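Local structure of putative PAS/PAC sensor protein (Nakamurella multipartita DSM 44233, 6HMJ) at residues R57-A62 against V74-L79; A90-T95 against G108-L113. The protein acts as a blue-light receptor of the light-oxygen-voltage type that binds flavin mononucleotide and mediates RNA binding and translational regulation. All coordinates share one frame; numbering follows the deposited sequence.

Contact 1 (R57-A62 against V74-L79)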
# COMPACT_ATOMS: atom_id res chain seq x y z
N ARG A 57 -43.17 -5.20 -39.87
CA ARG A 57 -43.52 -5.75 -41.18
C ARG A 57 -43.75 -4.64 -42.20
O ARG A 57 -43.31 -4.75 -43.36
CB ARG A 57 -44.77 -6.63 -41.05
CG ARG A 57 -44.45 -8.05 -40.62
CD ARG A 57 -45.65 -8.70 -39.95
NE ARG A 57 -45.30 -9.92 -39.23
CZ ARG A 57 -46.11 -10.56 -38.39
NH1 ARG A 57 -47.34 -10.11 -38.17
NH2 ARG A 57 -45.69 -11.66 -37.77
N LEU A 58 -44.44 -3.57 -41.80
CA LEU A 58 -44.74 -2.49 -42.74
C LEU A 58 -43.48 -1.78 -43.20
O LEU A 58 -43.32 -1.51 -44.40
CB LEU A 58 -45.71 -1.51 -42.08
CG LEU A 58 -47.13 -2.04 -41.86
CD1 LEU A 58 -48.00 -1.02 -41.14
CD2 LEU A 58 -47.79 -2.43 -43.19
N GLU A 59 -42.57 -1.47 -42.27
CA GLU A 59 -41.32 -0.81 -42.66
C GLU A 59 -40.45 -1.73 -43.50
O GLU A 59 -39.77 -1.28 -44.43
CB GLU A 59 -40.55 -0.36 -41.42
CG GLU A 59 -39.31 0.46 -41.73
CD GLU A 59 -38.44 0.69 -40.51
OE1 GLU A 59 -38.95 0.52 -39.38
OE2 GLU A 59 -37.25 1.04 -40.67
N TRP A 60 -40.46 -3.02 -43.18
CA TRP A 60 -39.67 -4.00 -43.93
C TRP A 60 -40.18 -4.13 -45.36
O TRP A 60 -39.40 -4.08 -46.32
CB TRP A 60 -39.71 -5.34 -43.20
CG TRP A 60 -38.59 -6.27 -43.54
CD1 TRP A 60 -37.39 -6.38 -42.89
CD2 TRP A 60 -38.56 -7.25 -44.59
NE1 TRP A 60 -36.62 -7.35 -43.48
CE2 TRP A 60 -37.32 -7.90 -44.52
CE3 TRP A 60 -39.47 -7.63 -45.58
CZ2 TRP A 60 -36.95 -8.91 -45.41
CZ3 TRP A 60 -39.11 -8.63 -46.46
CH2 TRP A 60 -37.86 -9.26 -46.37
N GLN A 61 -41.49 -4.29 -45.52
CA GLN A 61 -42.09 -4.35 -46.85
C GLN A 61 -41.73 -3.11 -47.66
O GLN A 61 -41.33 -3.21 -48.83
CB GLN A 61 -43.60 -4.49 -46.72
CG GLN A 61 -44.09 -5.92 -46.63
CD GLN A 61 -45.50 -6.04 -46.06
OE1 GLN A 61 -45.92 -7.12 -45.65
NE2 GLN A 61 -46.24 -4.93 -46.04
N ALA A 62 -41.87 -1.92 -47.06
CA ALA A 62 -41.57 -0.69 -47.77
C ALA A 62 -40.11 -0.65 -48.21
O ALA A 62 -39.80 -0.26 -49.35
CB ALA A 62 -41.90 0.52 -46.90
N VAL A 74 -30.88 -0.12 -48.82
CA VAL A 74 -31.83 0.13 -47.73
C VAL A 74 -31.46 -0.73 -46.54
O VAL A 74 -31.03 -1.88 -46.70
CB VAL A 74 -33.28 -0.16 -48.17
CG1 VAL A 74 -34.26 0.20 -47.06
CG2 VAL A 74 -33.61 0.58 -49.46
N VAL A 75 -31.61 -0.18 -45.34
CA VAL A 75 -31.41 -0.91 -44.10
C VAL A 75 -32.65 -0.74 -43.23
O VAL A 75 -33.17 0.38 -43.10
CB VAL A 75 -30.15 -0.44 -43.35
CG1 VAL A 75 -30.01 -1.18 -42.02
CG2 VAL A 75 -28.91 -0.65 -44.21
N VAL A 76 -33.11 -1.83 -42.63
CA VAL A 76 -34.30 -1.84 -41.80
C VAL A 76 -33.97 -2.54 -40.49
O VAL A 76 -33.56 -3.71 -40.49
CB VAL A 76 -35.49 -2.53 -42.49
CG1 VAL A 76 -36.66 -2.68 -41.53
CG2 VAL A 76 -35.92 -1.74 -43.72
N ASN A 77 -34.14 -1.83 -39.38
CA ASN A 77 -33.99 -2.41 -38.05
C ASN A 77 -35.30 -3.07 -37.62
O ASN A 77 -36.38 -2.50 -37.81
CB ASN A 77 -33.58 -1.35 -37.03
CG ASN A 77 -32.25 -0.71 -37.36
OD1 ASN A 77 -31.43 -1.27 -38.09
ND2 ASN A 77 -32.02 0.48 -36.82
N HIS A 78 -35.19 -4.26 -37.04
CA HIS A 78 -36.38 -5.03 -36.68
C HIS A 78 -35.98 -6.10 -35.67
O HIS A 78 -34.84 -6.15 -35.20
CB HIS A 78 -37.00 -5.67 -37.92
CG HIS A 78 -36.12 -6.67 -38.60
ND1 HIS A 78 -36.06 -7.99 -38.22
CD2 HIS A 78 -35.25 -6.53 -39.63
CE1 HIS A 78 -35.20 -8.63 -38.99
NE2 HIS A 78 -34.69 -7.77 -39.85
N LEU A 79 -36.95 -6.95 -35.33
CA LEU A 79 -36.75 -8.07 -34.43
C LEU A 79 -36.90 -9.39 -35.18
O LEU A 79 -37.33 -9.44 -36.34
CB LEU A 79 -37.75 -8.02 -33.27
CG LEU A 79 -37.81 -6.77 -32.41
CD1 LEU A 79 -38.86 -6.94 -31.32
CD2 LEU A 79 -36.46 -6.47 -31.79
O HOH W 1 -34.19 1.56 -39.66
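In the N-terminal PAS-type domain, Trp60 and Glu59 of helix 54-70 lie against Val76 and His78 of strand 74-82, a helix packed on an end strand of the five-stranded antiparallel sheet. The segment axes are 8.6 Å apart and nearly antiparallel. Trp60 and His78 form an offset edge-to-face pair: the indole turns its edge toward the imidazole face, with the planes at 88°. Trp60 CD1 is 3.9 Å from His78 CD2. With CG anti to the backbone N (chi1 -159°), the indole swings from its helix down to the sheet, where Val76 CG1 gives Trp60 CD1 an apolar partner at 4.0 Å. Tryptophan suits the buried layer between helix and sheet, being broad and flat with an N-H for Thr92 OG1. Histidine fits because both nitrogens are used: ND1 donates to Leu79 O (2.7 Å), which lies in the ring plane, while NE2 bonds to that same Thr92 hydroxyl. Toward solvent, the extended Glu59 runs alongside Val76 in the opposite sense, and a water bonded to OE2 reaches Asn77 N weakly. Leu52 and helix 45-50, through Val48 and Leu49, pack on the indole; strand 85-97 pairs with strand 74-82, and Arg116 of the second subunit bonds to His78 O.

Contact 2 (A90-T95 against G108-L113)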
# COMPACT_ATOMS: atom_id res chain seq x y z
N ALA A 90 -32.33 -7.59 -34.73
CA ALA A 90 -31.89 -7.98 -36.06
C ALA A 90 -31.85 -6.75 -36.96
O ALA A 90 -32.31 -5.66 -36.60
CB ALA A 90 -32.79 -9.06 -36.65
N MET A 91 -31.31 -6.96 -38.16
CA MET A 91 -31.14 -5.89 -39.14
C MET A 91 -31.09 -6.53 -40.52
O MET A 91 -30.39 -7.53 -40.71
CB MET A 91 -29.87 -5.09 -38.85
CG MET A 91 -29.58 -3.95 -39.83
SD MET A 91 -27.86 -3.86 -40.37
CE MET A 91 -27.68 -5.42 -41.23
N THR A 92 -31.83 -5.97 -41.46
CA THR A 92 -31.83 -6.43 -42.84
C THR A 92 -31.18 -5.37 -43.72
O THR A 92 -31.50 -4.18 -43.61
CB THR A 92 -33.25 -6.71 -43.34
OG1 THR A 92 -33.85 -7.73 -42.53
CG2 THR A 92 -33.23 -7.18 -44.79
N THR A 93 -30.26 -5.81 -44.58
CA THR A 93 -29.66 -4.95 -45.59
C THR A 93 -30.14 -5.42 -46.96
O THR A 93 -30.16 -6.62 -47.25
CB THR A 93 -28.14 -4.99 -45.52
OG1 THR A 93 -27.71 -4.59 -44.21
CG2 THR A 93 -27.52 -4.07 -46.55
N LEU A 94 -30.50 -4.46 -47.81
CA LEU A 94 -31.04 -4.75 -49.13
C LEU A 94 -30.23 -4.00 -50.18
O LEU A 94 -30.12 -2.77 -50.10
CB LEU A 94 -32.52 -4.36 -49.21
CG LEU A 94 -33.45 -4.98 -48.17
CD1 LEU A 94 -34.73 -4.17 -48.06
CD2 LEU A 94 -33.77 -6.43 -48.50
N THR A 95 -29.68 -4.73 -51.14
CA THR A 95 -28.98 -4.14 -52.27
C THR A 95 -29.56 -4.72 -53.56
O THR A 95 -29.96 -5.88 -53.62
CB THR A 95 -27.47 -4.39 -52.21
OG1 THR A 95 -27.22 -5.79 -52.04
CG2 THR A 95 -26.87 -3.63 -51.04
N GLY A 108 -30.89 -9.58 -50.19
CA GLY A 108 -31.14 -9.26 -48.80
C GLY A 108 -30.20 -10.02 -47.90
O GLY A 108 -29.80 -11.14 -48.20
N VAL A 109 -29.82 -9.38 -46.79
CA VAL A 109 -28.98 -10.00 -45.78
C VAL A 109 -29.65 -9.72 -44.44
O VAL A 109 -29.71 -8.57 -44.00
CB VAL A 109 -27.54 -9.46 -45.79
CG1 VAL A 109 -26.72 -10.09 -44.68
CG2 VAL A 109 -26.89 -9.71 -47.15
N ILE A 110 -30.15 -10.77 -43.79
CA ILE A 110 -30.79 -10.66 -42.49
C ILE A 110 -29.79 -11.10 -41.44
O ILE A 110 -29.31 -12.24 -41.46
CB ILE A 110 -32.07 -11.51 -42.43
CG1 ILE A 110 -32.99 -11.15 -43.60
CG2 ILE A 110 -32.78 -11.29 -41.09
CD1 ILE A 110 -34.28 -11.93 -43.64
N THR A 111 -29.46 -10.19 -40.52
CA THR A 111 -28.43 -10.43 -39.52
C THR A 111 -29.06 -10.45 -38.14
O THR A 111 -29.89 -9.60 -37.81
CB THR A 111 -27.34 -9.35 -39.58
OG1 THR A 111 -26.90 -9.19 -40.93
CG2 THR A 111 -26.16 -9.73 -38.71
N ASP A 112 -28.67 -11.44 -37.33
CA ASP A 112 -29.11 -11.55 -35.95
C ASP A 112 -28.09 -10.83 -35.07
O ASP A 112 -26.95 -11.29 -34.94
CB ASP A 112 -29.26 -13.01 -35.54
CG ASP A 112 -29.68 -13.18 -34.09
OD1 ASP A 112 -29.87 -12.16 -33.39
OD2 ASP A 112 -29.82 -14.34 -33.65
N LEU A 113 -28.49 -9.72 -34.47
CA LEU A 113 -27.60 -8.91 -33.66
C LEU A 113 -27.59 -9.35 -32.20
O LEU A 113 -27.04 -8.63 -31.36
CB LEU A 113 -28.01 -7.43 -33.75
CG LEU A 113 -28.01 -6.82 -35.15
CD1 LEU A 113 -28.58 -5.41 -35.12
CD2 LEU A 113 -26.62 -6.81 -35.75
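Met91 and Thr111 form one hydrogen-bonded antiparallel pair, and Thr93 and Val109 the next, in the hairpin of strands 85-97 and 105-112. Each pair closes with two backbone bonds: Met91 N to Thr111 O (3.0 Å) is answered by Thr111 N to Met91 O (2.8 Å), and Thr93 N to Val109 O (2.9 Å) by Val109 N to Thr93 O (2.8 Å). Beta-branched residues suit these extended strands.

Side-chain packing follows the two faces of the sheet. On one, Thr92 and Ile110 lie side by side. Farther along, Leu94 lays its CD2 methyl 3.9 Å from the CA of Gly108, where a residue without a side chain lets the leucine come in over the backbone. On the other face, Met91 bends back at chi2 and chi3 to bring CE beside Thr111 OG1, and Leu113 CD1 makes an apolar contact with Met91 CB at 4.0 Å. There Thr111 and Leu113 pack on Met91 of the second subunit, and Thr93 on Thr93 of that subunit.

Among the polar side chains, Asp112 OD1 bonds to Ser114 N. Thr92 OG1, beside its backbone N (chi1 -60°), is thereby set 3.7 Å from Ile110 CG1; it bonds to His78 NE2 and Trp60 NE1. A valine here would probably leave those two buried nitrogens without their shared partner. The chemistry thus implies a backbone-bonded ladder, with a mixed face of methionine, valine and threonine packed on the second subunit and the Thr92 hydroxyl turned to the other.

The centres of contacts 1 and 2 are about 9 Å apart, and the two come in series along the chain: helix 54-70 and strand 74-82 close the first before strands 85-97 and 105-112 open the second. Both belong to one antiparallel sheet, in which strand 85-97 lies between strands 74-82 and 105-112. Contact 1 covers a face of that sheet with a helix, while contact 2 joins strands within it. They meet directly where Leu94 N probably donates to Val74 O (2.9 Å) and where Val75 CG1 packs on Met91 CG. Both lie in the N-terminal PAS-type domain, far from the flavin pocket, and both touch the second subunit.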